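Side-chain contacts in alpha-hemoglobin-stabilizing protein (Homo sapiens, PDB 1Z8U), which acts as a chaperone for free alpha-hemoglobin, preventing its harmful aggregation and precipitation during normal erythroid cell development: residues 9-14 with 68-73; 16-21 with 46-51; 26-31 with 86-91. The protein carries 1 engineered substitution. One frame throughout, in Å; residues are numbered along the deposited sequence.

Contact 1. Residues 9-14 with 68-73; sequences DLISAG and QELRQE
In the core of a three-helix bundle, helix 5-23 meets helix 60-86 through Ile11, whose two branches reach different residues of segment 68-73. The backbones come near each other here: CA of Ile11 and CA of Leu70 are 5.5 Å apart. With chi1 at -60° the two branches of Ile11 are turned to different neighbours. CG2, trans to the backbone N, meets the base of Leu70, 3.7 Å from its CA and 4.0 Å from its CB. CG1 lies beside the N and extends CD1 toward Glu69, where it sits 4.1 Å from CB and 4.0 Å from OE1.

Within the bundle this is packing between the first and third helices. The Leu70 side chain crosses that of Ile11 obliquely, its CD1 methyl 4.0 Å from both Ile11 CG2 and the backbone O of Ile11. One turn after Ile11 in the chain, Gly14 faces segment 68-73 without a side chain; a CB at that position would lie 3.7 Å from Leu70 CD1, at contact distance. Glu69 crosses Ile11 at about a right angle, and the Ile11 CD1 methyl makes van der Waals contact with its CB and carboxylate at the margin of the interface. The side chain of Glu69 also touches Leu3, while Leu70 packs on Tyr52 of helix 34-52, the remaining helix of the bundle.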
# COMPACT_ATOMS: atom_id res chain seq x y z
N ASP A 9 12.39 20.02 -8.65
CA ASP A 9 11.24 19.47 -9.36
C ASP A 9 10.92 18.06 -8.87
O ASP A 9 9.75 17.67 -8.80
CB ASP A 9 11.53 19.46 -10.87
CG ASP A 9 11.86 20.85 -11.41
OD1 ASP A 9 11.00 21.75 -11.31
OD2 ASP A 9 12.98 21.03 -11.92
N LEU A 10 11.96 17.31 -8.52
CA LEU A 10 11.81 15.95 -8.01
C LEU A 10 10.83 16.00 -6.83
O LEU A 10 9.88 15.23 -6.76
CB LEU A 10 13.17 15.43 -7.55
CG LEU A 10 13.39 13.93 -7.42
CD1 LEU A 10 13.45 13.30 -8.81
CD2 LEU A 10 14.69 13.67 -6.67
N ILE A 11 11.09 16.91 -5.90
CA ILE A 11 10.25 17.09 -4.72
C ILE A 11 8.83 17.48 -5.13
O ILE A 11 7.86 17.16 -4.44
CB ILE A 11 10.84 18.18 -3.80
CG1 ILE A 11 12.25 17.77 -3.35
CG2 ILE A 11 9.94 18.41 -2.60
CD1 ILE A 11 12.94 18.79 -2.46
N SER A 12 8.71 18.18 -6.25
CA SER A 12 7.41 18.61 -6.73
C SER A 12 6.63 17.42 -7.29
O SER A 12 5.41 17.33 -7.12
CB SER A 12 7.58 19.68 -7.81
OG SER A 12 6.37 20.41 -8.01
N ALA A 13 7.35 16.51 -7.95
CA ALA A 13 6.77 15.30 -8.54
C ALA A 13 6.16 14.39 -7.48
O ALA A 13 5.02 13.94 -7.61
CB ALA A 13 7.83 14.54 -9.32
N GLY A 14 6.94 14.12 -6.43
CA GLY A 14 6.47 13.26 -5.36
C GLY A 14 5.25 13.79 -4.64
O GLY A 14 4.47 13.03 -4.07
N GLN A 68 14.47 16.48 3.42
CA GLN A 68 13.86 17.20 4.53
C GLN A 68 12.74 18.15 4.08
O GLN A 68 11.77 18.34 4.80
CB GLN A 68 14.93 17.98 5.29
CG GLN A 68 14.51 18.48 6.65
CD GLN A 68 15.71 18.71 7.55
OE1 GLN A 68 16.62 19.48 7.20
NE2 GLN A 68 15.74 18.04 8.70
N GLU A 69 12.89 18.73 2.89
CA GLU A 69 11.86 19.64 2.39
C GLU A 69 10.68 18.81 1.92
O GLU A 69 9.52 19.17 2.14
CB GLU A 69 12.39 20.49 1.23
CG GLU A 69 11.51 21.71 0.92
CD GLU A 69 11.69 22.23 -0.50
OE1 GLU A 69 12.84 22.45 -0.92
OE2 GLU A 69 10.66 22.45 -1.19
N LEU A 70 10.98 17.69 1.26
CA LEU A 70 9.94 16.79 0.77
C LEU A 70 9.03 16.39 1.93
O LEU A 70 7.83 16.69 1.92
CB LEU A 70 10.57 15.55 0.14
CG LEU A 70 9.62 14.39 -0.22
CD1 LEU A 70 8.62 14.83 -1.29
CD2 LEU A 70 10.45 13.21 -0.70
N ARG A 71 9.61 15.72 2.93
CA ARG A 71 8.84 15.29 4.09
C ARG A 71 8.02 16.45 4.67
O ARG A 71 6.88 16.24 5.09
CB ARG A 71 9.76 14.70 5.16
CG ARG A 71 9.07 14.46 6.49
CD ARG A 71 9.87 13.55 7.39
NE ARG A 71 9.52 12.15 7.18
CZ ARG A 71 10.15 11.12 7.74
NH1 ARG A 71 11.18 11.33 8.54
NH2 ARG A 71 9.75 9.88 7.49
N GLN A 72 8.59 17.65 4.70
CA GLN A 72 7.89 18.82 5.22
C GLN A 72 6.62 19.05 4.40
O GLN A 72 5.56 19.37 4.94
CB GLN A 72 8.75 20.09 5.11
CG GLN A 72 8.67 21.07 6.27
CD GLN A 72 7.44 21.97 6.18
OE1 GLN A 72 6.65 22.06 7.12
NE2 GLN A 72 7.27 22.64 5.04
N GLU A 73 6.74 18.88 3.08
CA GLU A 73 5.63 19.07 2.16
C GLU A 73 4.63 17.91 2.17
O GLU A 73 3.42 18.13 2.11
CB GLU A 73 6.15 19.29 0.75
CG GLU A 73 6.96 20.57 0.58
CD GLU A 73 6.14 21.83 0.85
OE1 GLU A 73 6.73 22.93 0.81
OE2 GLU A 73 4.92 21.72 1.09

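Contact 2. Residues 16-21 with 46-51; sequences KEFSVL and NFYINY
Segments 16-21 and 46-51, on helices 5-23 and 34-52, run nearly antiparallel, their local axes 11.8 Å apart at closest and 154° between directions, with Phe18 and Tyr48 nearest in CA position. This antiparallel pair belongs to a three-helix bundle, and Tyr48 reaches across from helix 34-52 to helix 5-23. The rings of Phe18 and Tyr48 form a T-shaped pair, centroids 5.3 Å apart and planes at 84°. Phe18 has CG trans to the backbone N (chi1 -170°), which brings its ring edge to the Tyr48 face, CD1 standing 3.9 Å above the plane over the ring centre. Phe18 CB adds to this, 3.8 Å from Tyr48 CE2. Glu17 approaches differently, its CB near the plane at the edge of the tyrosine ring, whereas its OE2 is hydrogen-bonded to Tyr52 OH. Were Tyr48 replaced by an alanine, the Phe18 edge would probably lose its aromatic face and a gap would open between the helices. Phe18 also packs on Leu74 and Leu77 of helix 60-86; Glu17, Leu21, Phe47 and Tyr51 touch the chain of another protein. Tyr48 OH lies 4.0 Å from Leu21 CB. Tyr48 OH is also 3.1 Å from Glu17 O, a weak and doubtful hydrogen bond.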
# COMPACT_ATOMS: atom_id res chain seq x y z
N LYS A 16 2.92 15.55 -6.19
CA LYS A 16 1.80 15.45 -7.10
C LYS A 16 1.35 13.99 -7.02
O LYS A 16 0.17 13.69 -6.84
CB LYS A 16 2.22 15.79 -8.53
CG LYS A 16 1.04 16.02 -9.48
CD LYS A 16 1.48 16.44 -10.87
CE LYS A 16 0.28 16.80 -11.73
NZ LYS A 16 -0.69 15.67 -11.85
N GLU A 17 2.34 13.10 -7.13
CA GLU A 17 2.10 11.67 -7.05
C GLU A 17 1.44 11.34 -5.71
O GLU A 17 0.56 10.49 -5.64
CB GLU A 17 3.43 10.92 -7.20
CG GLU A 17 4.14 11.18 -8.54
CD GLU A 17 5.60 10.74 -8.56
OE1 GLU A 17 6.26 10.89 -9.62
OE2 GLU A 17 6.10 10.24 -7.53
N PHE A 18 1.86 12.04 -4.66
CA PHE A 18 1.31 11.82 -3.34
C PHE A 18 -0.15 12.26 -3.24
O PHE A 18 -0.94 11.70 -2.47
CB PHE A 18 2.13 12.57 -2.29
CG PHE A 18 1.79 12.21 -0.88
CD1 PHE A 18 2.07 10.94 -0.39
CD2 PHE A 18 1.17 13.13 -0.05
CE1 PHE A 18 1.73 10.59 0.91
CE2 PHE A 18 0.82 12.79 1.26
CZ PHE A 18 1.11 11.52 1.74
N SER A 19 -0.52 13.26 -4.03
CA SER A 19 -1.88 13.77 -4.01
C SER A 19 -2.84 12.84 -4.74
O SER A 19 -3.96 12.63 -4.28
CB SER A 19 -1.95 15.16 -4.61
OG SER A 19 -1.39 16.11 -3.72
N VAL A 20 -2.42 12.31 -5.88
CA VAL A 20 -3.29 11.39 -6.60
C VAL A 20 -3.50 10.18 -5.69
O VAL A 20 -4.58 9.59 -5.67
CB VAL A 20 -2.70 10.96 -7.96
CG1 VAL A 20 -1.28 10.48 -7.80
CG2 VAL A 20 -3.55 9.86 -8.54
N LEU A 21 -2.47 9.83 -4.92
CA LEU A 21 -2.56 8.71 -3.99
C LEU A 21 -3.61 9.08 -2.95
O LEU A 21 -4.59 8.35 -2.75
CB LEU A 21 -1.22 8.47 -3.28
CG LEU A 21 -0.87 7.08 -2.72
CD1 LEU A 21 -0.21 7.24 -1.35
CD2 LEU A 21 -2.10 6.20 -2.62
N ASN A 46 7.10 7.44 4.51
CA ASN A 46 8.41 6.82 4.64
C ASN A 46 8.75 6.31 3.24
O ASN A 46 9.84 6.55 2.72
CB ASN A 46 8.36 5.64 5.62
CG ASN A 46 8.31 6.09 7.07
OD1 ASN A 46 8.15 5.27 7.98
ND2 ASN A 46 8.45 7.39 7.29
N PHE A 47 7.78 5.63 2.65
CA PHE A 47 7.89 5.06 1.31
C PHE A 47 8.44 6.07 0.29
O PHE A 47 9.44 5.79 -0.36
CB PHE A 47 6.51 4.53 0.88
CG PHE A 47 6.39 4.27 -0.59
CD1 PHE A 47 5.27 4.72 -1.29
CD2 PHE A 47 7.41 3.61 -1.29
CE1 PHE A 47 5.17 4.53 -2.67
CE2 PHE A 47 7.31 3.41 -2.66
CZ PHE A 47 6.19 3.87 -3.36
N TYR A 48 7.78 7.22 0.15
CA TYR A 48 8.22 8.25 -0.80
C TYR A 48 9.62 8.75 -0.48
O TYR A 48 10.45 8.94 -1.37
CB TYR A 48 7.27 9.44 -0.80
CG TYR A 48 6.07 9.27 -1.69
CD1 TYR A 48 5.20 8.19 -1.51
CD2 TYR A 48 5.79 10.18 -2.71
CE1 TYR A 48 4.08 8.03 -2.33
CE2 TYR A 48 4.66 10.03 -3.53
CZ TYR A 48 3.81 8.95 -3.33
OH TYR A 48 2.68 8.80 -4.09
N ILE A 49 9.89 8.97 0.80
CA ILE A 49 11.21 9.44 1.18
C ILE A 49 12.27 8.43 0.78
O ILE A 49 13.21 8.77 0.08
CB ILE A 49 11.27 9.69 2.70
CG1 ILE A 49 10.41 10.89 3.05
CG2 ILE A 49 12.70 9.92 3.13
CD1 ILE A 49 10.26 11.10 4.53
N ASN A 50 12.10 7.18 1.21
CA ASN A 50 13.06 6.14 0.89
C ASN A 50 13.18 5.94 -0.61
O ASN A 50 14.17 5.41 -1.09
CB ASN A 50 12.67 4.83 1.56
CG ASN A 50 12.51 4.96 3.08
OD1 ASN A 50 12.34 3.96 3.79
ND2 ASN A 50 12.56 6.19 3.58
N TYR A 51 12.16 6.37 -1.35
CA TYR A 51 12.18 6.24 -2.80
C TYR A 51 13.05 7.32 -3.41
O TYR A 51 14.06 7.02 -4.06
CB TYR A 51 10.77 6.35 -3.39
CG TYR A 51 10.76 6.44 -4.91
CD1 TYR A 51 10.32 7.60 -5.56
CD2 TYR A 51 11.20 5.37 -5.70
CE1 TYR A 51 10.32 7.69 -6.97
CE2 TYR A 51 11.21 5.45 -7.10
CZ TYR A 51 10.76 6.60 -7.73
OH TYR A 51 10.73 6.67 -9.11

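Contact 3. Residues 26-31 with 86-91; sequences VFNDAL and RDFLKS. Engineered in segment 26-31: Ala30 (natural residue Pro).
Phe27 lays its CB over the face of the Phe88 ring, close to the middle: the distance from CB to the ring centroid is 3.5 Å and the approach is only 11° off the ring normal, which meets the geometry of a CH-pi contact. The Phe27 ring lies on the same side of the Phe88 ring. Its CD2 edge comes 3.9 Å from Phe88 CG, and the two rings form an edge-to-face pair with centroids 5.3 Å apart. Their planes stand 59° apart, a tilted version rather than a perpendicular T. With CG trans to the backbone N (chi1 -168°), Phe88 extends its ring toward segment 26-31, its face against Phe27 CB.

The backbone of Phe27 takes part too, since its O is 3.3 Å from Phe88 CE2. At the outer end of the Phe88 ring, the amide of Asn28 contributes OD1, 3.8 Å from Phe88 CZ; the CB of Asn28 points away from segment 86-91, and only the amide end swings back. Phe27 and Asn28 lie in a short 3-10 segment, and the Asn28 side chain crosses that of Phe88 at about a right angle.

Phe27 also has Tyr85 in edge-to-face contact and packs on Lys84, both on helix 60-86. The engineered Ala30, a proline in the natural protein, touches Tyr85 as well. Asp29 O makes a weak hydrogen bond to a basic side chain of another protein. This is a surface aromatic cluster at one end of a three-helix bundle, where the loop between helices 5-23 and 34-52 meets the chain that leaves helix 60-86.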
# COMPACT_ATOMS: atom_id res chain seq x y z
N VAL A 26 -10.95 6.22 -0.91
CA VAL A 26 -12.39 6.17 -0.68
C VAL A 26 -12.69 5.81 0.77
O VAL A 26 -12.71 4.64 1.15
CB VAL A 26 -13.06 5.13 -1.60
CG1 VAL A 26 -13.15 5.67 -3.02
CG2 VAL A 26 -12.25 3.83 -1.61
N PHE A 27 -12.93 6.83 1.59
CA PHE A 27 -13.19 6.62 3.01
C PHE A 27 -14.20 5.54 3.36
O PHE A 27 -14.00 4.82 4.34
CB PHE A 27 -13.59 7.94 3.67
CG PHE A 27 -12.46 8.93 3.80
CD1 PHE A 27 -11.17 8.60 3.38
CD2 PHE A 27 -12.68 10.18 4.35
CE1 PHE A 27 -10.13 9.51 3.50
CE2 PHE A 27 -11.64 11.10 4.48
CZ PHE A 27 -10.36 10.76 4.06
N ASN A 28 -15.27 5.39 2.60
CA ASN A 28 -16.25 4.36 2.93
C ASN A 28 -15.63 2.98 2.90
O ASN A 28 -16.27 1.99 3.27
CB ASN A 28 -17.45 4.41 1.99
CG ASN A 28 -18.61 5.22 2.54
OD1 ASN A 28 -19.05 4.99 3.67
ND2 ASN A 28 -19.11 6.17 1.76
N ASP A 29 -14.37 2.92 2.47
CA ASP A 29 -13.65 1.66 2.39
C ASP A 29 -12.34 1.70 3.19
O ASP A 29 -11.27 1.38 2.66
CB ASP A 29 -13.35 1.33 0.92
CG ASP A 29 -14.59 1.38 0.04
OD1 ASP A 29 -15.59 0.72 0.38
OD2 ASP A 29 -14.57 2.09 -0.99
N ALA A 30 -12.44 2.08 4.47
CA ALA A 30 -11.26 2.15 5.33
C ALA A 30 -11.32 1.20 6.53
O ALA A 30 -10.36 0.48 6.80
CB ALA A 30 -11.05 3.58 5.81
N LEU A 31 -12.44 1.21 7.24
CA LEU A 31 -12.64 0.38 8.44
C LEU A 31 -11.41 0.33 9.33
O LEU A 31 -11.33 -0.48 10.26
CB LEU A 31 -13.06 -1.04 8.07
CG LEU A 31 -14.47 -1.26 7.52
CD1 LEU A 31 -14.67 -2.73 7.19
CD2 LEU A 31 -15.49 -0.78 8.54
N ARG A 86 -10.39 12.24 9.80
CA ARG A 86 -10.65 12.33 11.22
C ARG A 86 -12.12 12.67 11.39
O ARG A 86 -12.79 12.17 12.29
CB ARG A 86 -9.80 13.44 11.83
CG ARG A 86 -9.58 13.31 13.32
CD ARG A 86 -8.13 12.99 13.59
NE ARG A 86 -7.24 14.00 13.03
CZ ARG A 86 -5.92 13.90 13.02
NH1 ARG A 86 -5.33 12.84 13.54
NH2 ARG A 86 -5.19 14.86 12.48
N ASP A 87 -12.62 13.53 10.50
CA ASP A 87 -14.01 13.96 10.52
C ASP A 87 -14.89 12.99 9.73
O ASP A 87 -15.87 13.39 9.11
CB ASP A 87 -14.14 15.38 9.94
CG ASP A 87 -15.53 15.96 10.12
OD1 ASP A 87 -16.02 16.00 11.27
OD2 ASP A 87 -16.14 16.37 9.11
N PHE A 88 -14.53 11.71 9.78
CA PHE A 88 -15.30 10.68 9.09
C PHE A 88 -15.78 9.72 10.17
O PHE A 88 -16.56 8.81 9.90
CB PHE A 88 -14.42 9.95 8.07
CG PHE A 88 -15.19 9.07 7.13
CD1 PHE A 88 -16.11 9.62 6.25
CD2 PHE A 88 -15.01 7.69 7.14
CE1 PHE A 88 -16.84 8.81 5.38
CE2 PHE A 88 -15.73 6.87 6.27
CZ PHE A 88 -16.65 7.43 5.39
N LEU A 89 -15.29 9.93 11.39
CA LEU A 89 -15.65 9.13 12.55
C LEU A 89 -16.99 9.63 13.09
O LEU A 89 -17.99 8.91 13.09
CB LEU A 89 -14.58 9.27 13.63
CG LEU A 89 -14.92 8.78 15.05
CD1 LEU A 89 -14.91 7.25 15.08
CD2 LEU A 89 -13.90 9.34 16.03
N LYS A 90 -16.98 10.88 13.55
CA LYS A 90 -18.17 11.53 14.09
C LYS A 90 -19.34 11.47 13.12
O LYS A 90 -20.45 11.10 13.49
CB LYS A 90 -17.84 13.00 14.40
CG LYS A 90 -19.06 13.91 14.55
CD LYS A 90 -18.63 15.38 14.66
CE LYS A 90 -19.83 16.31 14.69
NZ LYS A 90 -19.42 17.73 14.84
N SER A 91 -19.07 11.83 11.87
CA SER A 91 -20.09 11.83 10.82
C SER A 91 -20.53 10.40 10.48
O SER A 91 -20.10 9.47 11.19
CB SER A 91 -19.54 12.53 9.57
OG SER A 91 -20.54 12.69 8.59

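In the fold
Contacts 1 and 2 lie in the middle of the bundle and contact 3 at one end. The first two have centres 9 Å apart, touch each other and share helix 5-23, which pairs with helix 60-86 in contact 1 and with helix 34-52 in contact 2. Contact 3, whose centre is about 27 Å from that of contact 1 and 22 Å from that of contact 2, touches neither. Along the chain contact 2 is nested inside the loop closed by contact 1, while contact 3 crosses both. Contacts 1 and 2 thus pack the first helix against each of the other two, and contact 3 joins the loop 26-31 to the segment after helix 60-86; contacts 2 and 3 also border another protein chain.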